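PDB 6BXS: mitochondrial association factor 1 from Toxoplasma gondii, which probably takes part in the parasite's association with host mitochondria and is built on a macro domain, the fold known for binding ADP-ribose. Local coordinates for residues E73-R76 / N77-P80; E102-P105 / G106-V109; A128-P131 / N132-W135; V197-Y200 / N201-P204; L268-S271 / E272-K276. All blocks are in the same frame, centred on the assembly; numbering follows the deposited sequence.

Interaction 1 of 5, residues E73-R76 / N77-P80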
loop_
_atom_site.group_PDB
_atom_site.type_symbol
_atom_site.label_atom_id
_atom_site.label_comp_id
_atom_site.label_asym_id
_atom_site.label_seq_id
_atom_site.Cartn_x
_atom_site.Cartn_y
_atom_site.Cartn_z
ATOM N N GLU A 73 -17.004 10.581 0.096
ATOM C CA GLU A 73 -17.864 9.705 0.881
ATOM C C GLU A 73 -18.257 10.370 2.198
ATOM O O GLU A 73 -19.363 10.167 2.698
ATOM C CB GLU A 73 -17.165 8.371 1.149
ATOM C CG GLU A 73 -18.052 7.325 1.804
ATOM C CD GLU A 73 -19.207 6.893 0.917
ATOM O OE1 GLU A 73 -19.043 6.896 -0.323
ATOM O OE2 GLU A 73 -20.278 6.553 1.461
ATOM N N ALA A 74 -17.349 11.167 2.753
ATOM C CA ALA A 74 -17.627 11.901 3.984
ATOM C C ALA A 74 -18.738 12.922 3.763
ATOM O O ALA A 74 -19.659 13.033 4.573
ATOM C CB ALA A 74 -16.367 12.593 4.489
ATOM N N ARG A 75 -18.644 13.666 2.664
ATOM C CA ARG A 75 -19.647 14.672 2.328
ATOM C C ARG A 75 -20.983 14.002 2.035
ATOM O O ARG A 75 -22.042 14.502 2.412
ATOM C CB ARG A 75 -19.200 15.500 1.120
ATOM C CG ARG A 75 -19.787 16.902 1.078
ATOM C CD ARG A 75 -19.058 17.830 2.035
ATOM N NE ARG A 75 -17.693 18.100 1.591
ATOM C CZ ARG A 75 -16.740 18.618 2.360
ATOM N NH1 ARG A 75 -16.989 18.922 3.628
ATOM N NH2 ARG A 75 -15.529 18.829 1.861
ATOM N N ARG A 76 -20.914 12.864 1.350
ATOM C CA ARG A 76 -22.096 12.078 1.021
ATOM C C ARG A 76 -22.851 11.676 2.285
ATOM O O ARG A 76 -24.078 11.771 2.345
ATOM C CB ARG A 76 -21.689 10.838 0.223
ATOM C CG ARG A 76 -22.842 9.976 -0.249
ATOM C CD ARG A 76 -22.349 8.918 -1.223
ATOM N NE ARG A 76 -21.981 9.496 -2.512
ATOM C CZ ARG A 76 -21.276 8.865 -3.447
ATOM N NH1 ARG A 76 -20.995 9.478 -4.588
ATOM N NH2 ARG A 76 -20.847 7.626 -3.244
ATOM N N ASN A 77 -22.106 11.237 3.295
ATOM C CA ASN A 77 -22.684 10.853 4.577
ATOM C C ASN A 77 -22.841 12.050 5.513
ATOM O O ASN A 77 -23.064 11.889 6.713
ATOM C CB ASN A 77 -21.821 9.776 5.235
ATOM C CG ASN A 77 -21.754 8.506 4.412
ATOM O OD1 ASN A 77 -22.780 7.971 3.994
ATOM N ND2 ASN A 77 -20.541 8.029 4.156
ATOM N N ARG A 78 -22.717 13.245 4.944
ATOM C CA ARG A 78 -22.907 14.499 5.670
ATOM C C ARG A 78 -21.983 14.640 6.877
ATOM O O ARG A 78 -22.430 14.628 8.022
ATOM C CB ARG A 78 -24.368 14.638 6.116
ATOM C CG ARG A 78 -25.344 14.913 4.977
ATOM C CD ARG A 78 -24.976 16.166 4.189
ATOM N NE ARG A 78 -24.431 17.221 5.049
ATOM C CZ ARG A 78 -23.233 17.791 4.908
ATOM N NH1 ARG A 78 -22.408 17.437 3.927
ATOM N NH2 ARG A 78 -22.853 18.735 5.758
ATOM N N ILE A 79 -20.691 14.777 6.597
ATOM C CA ILE A 79 -19.696 15.087 7.617
ATOM C C ILE A 79 -18.848 16.263 7.147
ATOM O O ILE A 79 -18.441 16.301 5.986
ATOM C CB ILE A 79 -18.788 13.881 7.912
ATOM C CG1 ILE A 79 -19.593 12.762 8.566
ATOM C CG2 ILE A 79 -17.635 14.275 8.836
ATOM C CD1 ILE A 79 -18.911 11.428 8.524
ATOM N N PRO A 80 -18.570 17.228 8.041
ATOM C CA PRO A 80 -17.711 18.331 7.605
ATOM C C PRO A 80 -16.242 17.911 7.583
ATOM O O PRO A 80 -15.546 18.017 8.594
ATOM C CB PRO A 80 -17.975 19.429 8.652
ATOM C CG PRO A 80 -18.836 18.795 9.730
ATOM C CD PRO A 80 -18.877 17.325 9.477
#
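Arg78 and Ile79 turn back on the last turn of helix 61-76 in a Schellman motif: Ile79 N bonds Ala74 O at 2.9 Å, Arg78 N bonds Arg75 O, also at 2.9 Å, and Arg78, at positive phi, is the C-prime residue. One step earlier, Asn77 N still reaches Glu73 O in a helical bond of 3.0 Å, although Asn77 itself has already left helical backbone angles. The Asn77 side chain then folds back over that turn. Its amide nitrogen ND2 gives a bond of 3.1 Å to Glu73 OE2, bent to 141° at the hydrogen; it meets the carboxylate on its anti side, and the two flat groups are turned 57° against each other. The stronger polar partner of this amide is Glu155 O in a neighbouring loop. The Glu73 chain bends at chi2 (65°), which brings its carboxylate alongside the helix end, where the other oxygen, OE1, forms a salt bridge with Arg76 NH2 at 3.5 Å. Arg78, bent at both chi2 and chi3, curls over the helix terminus and sets NH1 3.3 Å from Arg75 O in a weak bond, with the acceptor at the edge of the guanidinium. Ala74 CB lies 4.4 Å from Ile79 CB, an apolar contact that Val156 and Leu81 extend on the alanine side. Arg75 O thus receives one firm and one weak donor, both from Arg78, and the positive guanidinium beside the carbonyl end of the helix is probably favourable to the helix dipole, while the Glu73 carboxylate is probably steadied by two partners, OE2 by the Asn77 amide and OE1 by Arg76.

Interaction 2 of 5, residues E102-P105 / G106-V109; sequences ERQP and GTLV
Gln104 and Thr107 meet through the threonine hydroxyl, which turns back onto the glutamine's own carbonyl. From Thr107 CB, 3.5 Å from Gln104 O, the side chain divides into two branches. OG1, held between the backbone nitrogen and carbonyl carbon by a chi1 of 73°, gives its proton to Gln104 O at 2.6 Å and also lies 3.1 Å from Gln104 CB. The methyl CG2 also stays close, 3.6 Å from Gln104 O and near Pro105 O. The hydroxyl approaches the carbonyl tilted by 21° from its plane. A second donor, Thr107 N, reaches Gln104 O at 3.2 Å, so backbone and side chain of one residue grip one oxygen. A water adds to this grip: it lies 3.0 Å from Gln104 O and 2.7 Å from Thr107 O, near enough to link the two carbonyls. Further along the glutamine, the extended chain leaves OE1 only loosely near Val109 CG1.

Pro105 and Gly106 fill the two central places of the turn. The glycine has the positive phi, 85°, of the third residue of a type II turn. Gly106 also shares a backbone bond with Val127. The whole is a type II beta turn, with proline then glycine at its corners, and it leads the chain from the end of helix 83-103 into edge strand 109-111 of the macro-domain sheet.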
loop_
_atom_site.group_PDB
_atom_site.type_symbol
_atom_site.label_atom_id
_atom_site.label_comp_id
_atom_site.label_asym_id
_atom_site.label_seq_id
_atom_site.Cartn_x
_atom_site.Cartn_y
_atom_site.Cartn_z
ATOM N N GLU A 102 8.885 2.238 15.084
ATOM C CA GLU A 102 10.342 2.252 15.030
ATOM C C GLU A 102 10.965 1.761 16.334
ATOM O O GLU A 102 12.077 1.234 16.331
ATOM C CB GLU A 102 10.846 3.660 14.700
ATOM C CG GLU A 102 10.709 4.031 13.227
ATOM C CD GLU A 102 11.163 5.451 12.928
ATOM O OE1 GLU A 102 11.253 5.806 11.733
ATOM O OE2 GLU A 102 11.428 6.210 13.884
ATOM N N ARG A 103 10.252 1.936 17.443
ATOM C CA ARG A 103 10.699 1.417 18.736
ATOM C C ARG A 103 10.776 -0.104 18.717
ATOM O O ARG A 103 11.626 -0.702 19.380
ATOM C CB ARG A 103 9.755 1.848 19.861
ATOM C CG ARG A 103 9.777 3.319 20.220
ATOM C CD ARG A 103 8.604 3.620 21.140
ATOM N NE ARG A 103 8.864 4.719 22.069
ATOM C CZ ARG A 103 8.518 5.989 21.866
ATOM N NH1 ARG A 103 8.801 6.900 22.786
ATOM N NH2 ARG A 103 7.894 6.356 20.752
ATOM N N GLN A 104 9.875 -0.721 17.957
ATOM C CA GLN A 104 9.738 -2.172 17.917
ATOM C C GLN A 104 9.584 -2.662 16.483
ATOM O O GLN A 104 8.477 -2.979 16.052
ATOM C CB GLN A 104 8.532 -2.616 18.745
ATOM C CG GLN A 104 8.662 -2.381 20.239
ATOM C CD GLN A 104 7.357 -2.625 20.969
ATOM O OE1 GLN A 104 6.480 -1.759 21.005
ATOM N NE2 GLN A 104 7.214 -3.814 21.546
ATOM N N PRO A 105 10.694 -2.717 15.733
ATOM C CA PRO A 105 10.633 -3.168 14.340
ATOM C C PRO A 105 10.103 -4.595 14.216
ATOM O O PRO A 105 10.471 -5.459 15.011
ATOM C CB PRO A 105 12.091 -3.084 13.876
ATOM C CG PRO A 105 12.747 -2.135 14.822
ATOM C CD PRO A 105 12.058 -2.327 16.130
ATOM N N GLY A 106 9.241 -4.827 13.232
ATOM C CA GLY A 106 8.690 -6.148 12.994
ATOM C C GLY A 106 7.466 -6.455 13.838
ATOM O O GLY A 106 6.957 -7.577 13.810
ATOM N N THR A 107 6.996 -5.460 14.586
ATOM C CA THR A 107 5.804 -5.614 15.415
ATOM C C THR A 107 4.720 -4.639 14.969
ATOM O O THR A 107 5.012 -3.517 14.556
ATOM C CB THR A 107 6.107 -5.374 16.908
ATOM O OG1 THR A 107 6.317 -3.976 17.136
ATOM C CG2 THR A 107 7.340 -6.153 17.344
ATOM N N LEU A 108 3.469 -5.076 15.055
ATOM C CA LEU A 108 2.336 -4.232 14.696
ATOM C C LEU A 108 1.921 -3.372 15.885
ATOM O O LEU A 108 1.460 -3.889 16.903
ATOM C CB LEU A 108 1.160 -5.089 14.224
ATOM C CG LEU A 108 0.001 -4.349 13.552
ATOM C CD1 LEU A 108 0.418 -3.810 12.193
ATOM C CD2 LEU A 108 -1.210 -5.259 13.417
ATOM N N VAL A 109 2.093 -2.060 15.756
ATOM C CA VAL A 109 1.688 -1.132 16.807
ATOM C C VAL A 109 0.318 -0.564 16.470
ATOM O O VAL A 109 -0.168 -0.724 15.349
ATOM C CB VAL A 109 2.714 0.001 17.001
ATOM C CG1 VAL A 109 4.032 -0.581 17.491
ATOM C CG2 VAL A 109 2.918 0.792 15.716
HETATM O O HOH W 1 7.029 -1.961 13.656
#

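Interaction 3 of 5, residues A128-P131 / N132-W135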
loop_
_atom_site.group_PDB
_atom_site.type_symbol
_atom_site.label_atom_id
_atom_site.label_comp_id
_atom_site.label_asym_id
_atom_site.label_seq_id
_atom_site.Cartn_x
_atom_site.Cartn_y
_atom_site.Cartn_z
ATOM N N ALA A 128 9.462 -3.199 8.800
ATOM C CA ALA A 128 10.358 -4.344 8.766
ATOM C C ALA A 128 11.754 -3.912 9.196
ATOM O O ALA A 128 12.474 -4.658 9.863
ATOM C CB ALA A 128 10.386 -4.956 7.376
ATOM N N ILE A 129 12.121 -2.694 8.806
ATOM C CA ILE A 129 13.422 -2.125 9.136
ATOM C C ILE A 129 13.253 -0.669 9.549
ATOM O O ILE A 129 12.493 0.071 8.928
ATOM C CB ILE A 129 14.399 -2.211 7.941
ATOM C CG1 ILE A 129 14.521 -3.659 7.455
ATOM C CG2 ILE A 129 15.771 -1.654 8.327
ATOM C CD1 ILE A 129 15.361 -3.826 6.206
ATOM N N VAL A 130 13.952 -0.261 10.604
ATOM C CA VAL A 130 13.951 1.141 11.006
ATOM C C VAL A 130 14.462 1.989 9.845
ATOM O O VAL A 130 15.578 1.771 9.376
ATOM C CB VAL A 130 14.832 1.392 12.245
ATOM C CG1 VAL A 130 14.854 2.880 12.597
ATOM C CG2 VAL A 130 14.336 0.577 13.429
ATOM N N PRO A 131 13.648 2.948 9.367
ATOM C CA PRO A 131 14.117 3.816 8.278
ATOM C C PRO A 131 15.416 4.539 8.614
ATOM O O PRO A 131 15.671 4.826 9.781
ATOM C CB PRO A 131 12.972 4.820 8.110
ATOM C CG PRO A 131 11.770 4.113 8.614
ATOM C CD PRO A 131 12.249 3.234 9.730
ATOM N N ASN A 132 16.224 4.810 7.595
ATOM C CA ASN A 132 17.454 5.577 7.750
ATOM C C ASN A 132 18.505 4.885 8.622
ATOM O O ASN A 132 19.259 5.552 9.330
ATOM C CB ASN A 132 17.141 6.956 8.335
ATOM C CG ASN A 132 18.271 7.951 8.127
ATOM O OD1 ASN A 132 18.942 7.947 7.094
ATOM N ND2 ASN A 132 18.497 8.798 9.122
ATOM N N THR A 133 18.550 3.554 8.579
ATOM C CA THR A 133 19.586 2.800 9.284
ATOM C C THR A 133 20.417 1.982 8.302
ATOM O O THR A 133 21.648 2.026 8.319
ATOM C CB THR A 133 18.986 1.851 10.342
ATOM O OG1 THR A 133 18.105 0.911 9.712
ATOM C CG2 THR A 133 18.225 2.640 11.403
ATOM N N VAL A 134 19.721 1.244 7.447
ATOM C CA VAL A 134 20.349 0.379 6.462
ATOM C C VAL A 134 20.489 1.118 5.131
ATOM O O VAL A 134 21.296 0.746 4.278
ATOM C CB VAL A 134 19.531 -0.919 6.307
ATOM C CG1 VAL A 134 19.784 -1.586 4.980
ATOM C CG2 VAL A 134 19.856 -1.877 7.448
ATOM N N TRP A 135 19.691 2.169 4.967
ATOM C CA TRP A 135 19.851 3.104 3.858
ATOM C C TRP A 135 19.894 4.525 4.410
ATOM O O TRP A 135 19.580 4.744 5.577
ATOM C CB TRP A 135 18.714 2.952 2.846
ATOM C CG TRP A 135 17.356 3.161 3.440
ATOM C CD1 TRP A 135 16.767 4.355 3.735
ATOM C CD2 TRP A 135 16.415 2.146 3.808
ATOM N NE1 TRP A 135 15.519 4.147 4.268
ATOM C CE2 TRP A 135 15.278 2.800 4.323
ATOM C CE3 TRP A 135 16.422 0.749 3.754
ATOM C CZ2 TRP A 135 14.161 2.105 4.780
ATOM C CZ3 TRP A 135 15.312 0.061 4.209
ATOM C CH2 TRP A 135 14.197 0.739 4.714
#
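A compact turn in the loop between strand 120-126 and helix 137-140 is closed by Thr133, whose hydroxyl reaches back three residues to the carbonyl of Val130. OG1 donates to Val130 O at 2.7 Å, lying in the carbonyl plane with a C=O...O angle of 149°. With chi1 at 60° the hydroxyl folds back over its own backbone, and CG2 is left against the valine side chain: that methyl lies 3.6 Å from Val130 CG1, the two side chains crossing at about a right angle. OG1 is flanked in addition by Ile129 CG2 at 3.7 Å.

Ile129 continues the apolar side of the turn. Its CG2 methyl touches Val134 CG2 at 4.2 Å, while the far end of its chain, CD1, meets Trp135 CZ3 at 4.4 Å. The indole reaches back to Pro131, its CZ2 3.9 Å from Pro131 CA, with Pro131 CB a little further off. Helix 179-202 supports this layer, Ala188 touching both Ile129 and Trp135.

Asn132, at the corner with a positive phi of 65°, bonds outside the turn: its OD1 accepts from Glu137 N. That bond lies at the start of helix 137-140. The arrangement is a proline-containing loop at the end of a sheet strand, closed by a threonine side-chain-to-backbone bond and seated on a neighbouring helix of the macro domain.

Interaction 4 of 5, residues V197-Y200 / N201-P204; sequences VSEY and NKTP. With SO4 (sulfate ion), chain D; SO4 (sulfate ion), chain G.
Tyr200 O is gripped twice by Thr203: the hydroxyl OG1 bonds it at 2.6 Å, in the carbonyl plane, and the backbone N bonds it at 3.1 Å from well above that plane. A chi1 of 67° turns OG1 back onto the helix end and leaves CG2 3.5 Å from Glu199 O. The same hydroxyl weakly accepts from Gly206 N, at the start of the next helix. One turn earlier, Asn201 N bonds Val197 O.

Asn201 carries its amide alongside Val197, the two side chains pointing the same way, with Val197 CG1 3.6 Å from ND2. The nitrogen donates to O2 of the sulfate of chain D at 3.1 Å in a nearly straight bond, 166° at the hydrogen; OD1 accepts from Val211 N. The tyrosine ring, inclined 50° to that amide, packs edge-to-face with Phe124, and its OH bonds Lys209 O.

Charge gathers on the outer side. Lys202 NZ forms a salt bridge with Glu199 OE2 at 3.6 Å and bonds O2 of the sulfate of chain G at 3.0 Å. A water donates to Ser198 OG and to Glu199 OE1, with weaker links to the lysine and that sulfate. Both sulfates probably come from the crystallisation liquor. The arrangement is that of a helix C-terminus followed after a two-residue link by helix 205-208: Thr203 closes the end of helix 179-202 and weakly caps the start of 205-208.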
loop_
_atom_site.group_PDB
_atom_site.type_symbol
_atom_site.label_atom_id
_atom_site.label_comp_id
_atom_site.label_asym_id
_atom_site.label_seq_id
_atom_site.Cartn_x
_atom_site.Cartn_y
_atom_site.Cartn_z
ATOM N N VAL A 197 -0.181 -6.810 7.110
ATOM C CA VAL A 197 -1.384 -7.602 6.878
ATOM C C VAL A 197 -1.341 -8.894 7.685
ATOM O O VAL A 197 -2.301 -9.236 8.371
ATOM C CB VAL A 197 -1.554 -7.941 5.387
ATOM C CG1 VAL A 197 -2.703 -8.925 5.186
ATOM C CG2 VAL A 197 -1.797 -6.672 4.581
ATOM N N SER A 198 -0.227 -9.612 7.580
ATOM C CA SER A 198 -0.033 -10.859 8.313
ATOM C C SER A 198 -0.254 -10.667 9.806
ATOM O O SER A 198 -0.987 -11.425 10.437
ATOM C CB SER A 198 1.373 -11.407 8.071
ATOM O OG SER A 198 1.655 -12.476 8.956
ATOM N N GLU A 199 0.387 -9.647 10.361
ATOM C CA GLU A 199 0.294 -9.374 11.788
ATOM C C GLU A 199 -1.113 -8.912 12.163
ATOM O O GLU A 199 -1.641 -9.298 13.206
ATOM C CB GLU A 199 1.329 -8.321 12.188
ATOM C CG GLU A 199 1.916 -8.511 13.572
ATOM C CD GLU A 199 2.658 -9.826 13.721
ATOM O OE1 GLU A 199 3.345 -10.236 12.762
ATOM O OE2 GLU A 199 2.548 -10.452 14.796
ATOM N N TYR A 200 -1.721 -8.099 11.307
ATOM C CA TYR A 200 -3.058 -7.572 11.574
ATOM C C TYR A 200 -4.115 -8.674 11.560
ATOM O O TYR A 200 -5.022 -8.680 12.391
ATOM C CB TYR A 200 -3.421 -6.491 10.552
ATOM C CG TYR A 200 -4.894 -6.148 10.520
ATOM C CD1 TYR A 200 -5.438 -5.247 11.427
ATOM C CD2 TYR A 200 -5.741 -6.722 9.581
ATOM C CE1 TYR A 200 -6.784 -4.931 11.400
ATOM C CE2 TYR A 200 -7.087 -6.412 9.547
ATOM C CZ TYR A 200 -7.604 -5.516 10.458
ATOM O OH TYR A 200 -8.944 -5.204 10.425
ATOM N N ASN A 201 -4.002 -9.607 10.620
ATOM C CA ASN A 201 -4.980 -10.687 10.518
ATOM C C ASN A 201 -4.916 -11.647 11.706
ATOM O O ASN A 201 -5.850 -12.413 11.935
ATOM C CB ASN A 201 -4.788 -11.466 9.214
ATOM C CG ASN A 201 -5.408 -10.768 8.015
ATOM O OD1 ASN A 201 -6.241 -9.872 8.162
ATOM N ND2 ASN A 201 -5.015 -11.189 6.817
ATOM N N LYS A 202 -3.823 -11.600 12.461
ATOM C CA LYS A 202 -3.682 -12.444 13.644
ATOM C C LYS A 202 -4.398 -11.856 14.857
ATOM O O LYS A 202 -4.683 -12.569 15.817
ATOM C CB LYS A 202 -2.207 -12.657 13.989
ATOM C CG LYS A 202 -1.462 -13.594 13.054
ATOM C CD LYS A 202 -0.154 -14.057 13.687
ATOM C CE LYS A 202 1.048 -13.751 12.811
ATOM N NZ LYS A 202 2.314 -13.806 13.595
ATOM N N THR A 203 -4.678 -10.556 14.820
ATOM C CA THR A 203 -5.313 -9.875 15.943
ATOM C C THR A 203 -6.811 -10.181 15.987
ATOM O O THR A 203 -7.350 -10.761 15.046
ATOM C CB THR A 203 -5.107 -8.348 15.861
ATOM O OG1 THR A 203 -5.823 -7.824 14.737
ATOM C CG2 THR A 203 -3.633 -8.013 15.724
ATOM N N PRO A 204 -7.487 -9.802 17.088
ATOM C CA PRO A 204 -8.946 -9.958 17.162
ATOM C C PRO A 204 -9.666 -9.171 16.073
ATOM O O PRO A 204 -10.749 -9.557 15.633
ATOM C CB PRO A 204 -9.289 -9.410 18.550
ATOM C CG PRO A 204 -8.035 -9.566 19.339
ATOM C CD PRO A 204 -6.926 -9.320 18.363
HETATM S S SO4 D . -2.309 -13.853 5.823
HETATM O O1 SO4 D . -1.019 -13.177 5.931
HETATM O O2 SO4 D . -3.091 -13.607 7.030
HETATM O O3 SO4 D . -3.030 -13.345 4.662
HETATM O O4 SO4 D . -2.090 -15.289 5.669
HETATM S S SO4 G . 5.919 -14.833 11.590
HETATM O O1 SO4 G . 6.672 -13.583 11.492
HETATM O O2 SO4 G . 5.034 -14.783 12.750
HETATM O O3 SO4 G . 5.121 -15.020 10.381
HETATM O O4 SO4 G . 6.849 -15.951 11.737
HETATM O O HOH W 2 3.537 -12.308 10.718
#

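Interaction 5 of 5, residues L268-S271 / E272-K276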
loop_
_atom_site.group_PDB
_atom_site.type_symbol
_atom_site.label_atom_id
_atom_site.label_comp_id
_atom_site.label_asym_id
_atom_site.label_seq_id
_atom_site.Cartn_x
_atom_site.Cartn_y
_atom_site.Cartn_z
ATOM N N LEU A 268 7.416 -9.145 -12.940
ATOM C CA LEU A 268 7.130 -10.450 -12.356
ATOM C C LEU A 268 7.202 -11.561 -13.401
ATOM O O LEU A 268 7.616 -12.677 -13.091
ATOM C CB LEU A 268 5.756 -10.440 -11.683
ATOM C CG LEU A 268 5.750 -9.955 -10.230
ATOM C CD1 LEU A 268 4.331 -9.661 -9.757
ATOM C CD2 LEU A 268 6.412 -10.977 -9.313
ATOM N N MET A 269 6.794 -11.257 -14.632
ATOM C CA MET A 269 6.958 -12.192 -15.744
ATOM C C MET A 269 8.423 -12.584 -15.873
ATOM O O MET A 269 8.751 -13.747 -16.109
ATOM C CB MET A 269 6.473 -11.577 -17.060
ATOM C CG MET A 269 4.961 -11.487 -17.220
ATOM S SD MET A 269 4.161 -13.081 -17.486
ATOM C CE MET A 269 3.508 -13.386 -15.852
ATOM N N GLU A 270 9.301 -11.598 -15.717
ATOM C CA GLU A 270 10.737 -11.821 -15.819
ATOM C C GLU A 270 11.241 -12.676 -14.660
ATOM O O GLU A 270 12.103 -13.533 -14.844
ATOM C CB GLU A 270 11.479 -10.483 -15.855
ATOM C CG GLU A 270 12.979 -10.612 -16.090
ATOM C CD GLU A 270 13.623 -9.314 -16.547
ATOM O OE1 GLU A 270 12.973 -8.540 -17.283
ATOM O OE2 GLU A 270 14.786 -9.065 -16.164
ATOM N N SER A 271 10.695 -12.443 -13.470
ATOM C CA SER A 271 11.050 -13.236 -12.297
ATOM C C SER A 271 10.614 -14.686 -12.477
ATOM O O SER A 271 11.337 -15.610 -12.108
ATOM C CB SER A 271 10.417 -12.649 -11.037
ATOM O OG SER A 271 11.106 -11.486 -10.615
ATOM N N GLU A 272 9.425 -14.872 -13.041
ATOM C CA GLU A 272 8.889 -16.202 -13.304
ATOM C C GLU A 272 9.774 -16.944 -14.299
ATOM O O GLU A 272 10.096 -18.117 -14.106
ATOM C CB GLU A 272 7.456 -16.102 -13.839
ATOM C CG GLU A 272 6.783 -17.431 -14.165
ATOM C CD GLU A 272 6.345 -18.196 -12.929
ATOM O OE1 GLU A 272 6.805 -17.858 -11.817
ATOM O OE2 GLU A 272 5.530 -19.132 -13.069
ATOM N N ARG A 273 10.156 -16.248 -15.363
ATOM C CA ARG A 273 11.021 -16.815 -16.392
ATOM C C ARG A 273 12.368 -17.208 -15.791
ATOM O O ARG A 273 12.916 -18.264 -16.104
ATOM C CB ARG A 273 11.217 -15.811 -17.531
ATOM C CG ARG A 273 11.786 -16.401 -18.814
ATOM C CD ARG A 273 10.695 -16.971 -19.714
ATOM N NE ARG A 273 11.144 -17.092 -21.100
ATOM C CZ ARG A 273 11.140 -16.096 -21.983
ATOM N NH1 ARG A 273 10.710 -14.889 -21.633
ATOM N NH2 ARG A 273 11.567 -16.304 -23.220
ATOM N N LYS A 274 12.888 -16.350 -14.918
ATOM C CA LYS A 274 14.179 -16.588 -14.282
ATOM C C LYS A 274 14.111 -17.770 -13.322
ATOM O O LYS A 274 15.072 -18.526 -13.184
ATOM C CB LYS A 274 14.644 -15.334 -13.537
ATOM C CG LYS A 274 16.000 -14.816 -13.983
ATOM C CD LYS A 274 16.154 -13.329 -13.705
ATOM C CE LYS A 274 17.341 -12.752 -14.456
ATOM N NZ LYS A 274 17.469 -11.283 -14.254
ATOM N N TYR A 275 12.969 -17.921 -12.661
ATOM C CA TYR A 275 12.761 -19.015 -11.721
ATOM C C TYR A 275 12.605 -20.343 -12.456
ATOM O O TYR A 275 13.194 -21.351 -12.065
ATOM C CB TYR A 275 11.529 -18.741 -10.856
ATOM C CG TYR A 275 11.248 -19.798 -9.809
ATOM C CD1 TYR A 275 10.564 -20.961 -10.135
ATOM C CD2 TYR A 275 11.656 -19.627 -8.493
ATOM C CE1 TYR A 275 10.301 -21.927 -9.183
ATOM C CE2 TYR A 275 11.398 -20.589 -7.533
ATOM C CZ TYR A 275 10.718 -21.737 -7.885
ATOM O OH TYR A 275 10.455 -22.699 -6.936
ATOM N N LYS A 276 11.812 -20.336 -13.524
ATOM C CA LYS A 276 11.505 -21.559 -14.261
ATOM C C LYS A 276 12.659 -22.013 -15.152
ATOM O O LYS A 276 12.618 -23.109 -15.713
ATOM C CB LYS A 276 10.248 -21.365 -15.111
ATOM C CG LYS A 276 8.945 -21.479 -14.328
ATOM C CD LYS A 276 7.751 -21.782 -15.228
ATOM C CE LYS A 276 7.814 -23.184 -15.831
ATOM N NZ LYS A 276 7.954 -24.253 -14.801
#
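Across Leu268-Ser271 and Glu272-Lys276, the backbone bonds come first, and they are those of a regular alpha helix, each amide reaching the carbonyl four residues before it. Glu272 N meets Leu268 O, Arg273 N meets Met269 O, Lys274 N meets Glu270 O and Tyr275 N meets Ser271 O, all at 2.8 to 3.0 Å. The angles at the hydrogen run from 145° to 159°, consistent with a regular helix. The CB atoms of Lys274 and Tyr275 come to lie beside the carbonyl oxygens of Glu270 and Ser271 in the same spacing.

Charge pairing is slight. Glu270 and Lys274 lie side by side on one flank, pointing the same way, and Glu270 OE2 stands 4.0 Å from Lys274 NZ, a long salt bridge. The glutamate is extended beyond CG, with CG opposite the backbone nitrogen (chi1 -175°), and this carries the carboxylate along the lysine. It also has a long, weak ion pair with Arg235, and its side chain comes about 3 Å from a bound sulfate, which probably stems from the crystallisation liquor.

Two polar side chains, Ser271 and Glu272, tie the helix to other parts of the chain. Ser271 OG is hydrogen-bonded to both Arg235 and Glu242 of helix 230-248, and the Glu272 carboxylate takes the backbone amides of Thr14 and Cys15, just past strand 8-13. Leu268 packs against Ala238 of that helix and Phe13 of that strand, so helix 263-276 packs on both helix 230-248 and strand 8-13, an outermost strand of the sheet within the chain.

Interaction 2 lies on the same side of the chain's centre as interaction 3 and as interaction 4, whereas interactions 1 and 5 stand apart from them and lie on opposite sides of that centre, their own centres about 46 Å apart. Interaction 2 joins the group: Pro105 CG touches Val130 CG2 of interaction 3 at 3.4 Å, and Leu108 CD2 packs 3.5 Å from Tyr200 CA of interaction 4. Interactions 3 and 4 do not meet, with nearest atoms about 10 Å apart, though helix 179-202, which carries interaction 4 at its C-terminal end, also touches interaction 3. Sulfates, probably from the crystallisation liquor, lie at interactions 4 and 5, whose nearest atoms are about 16 Å apart.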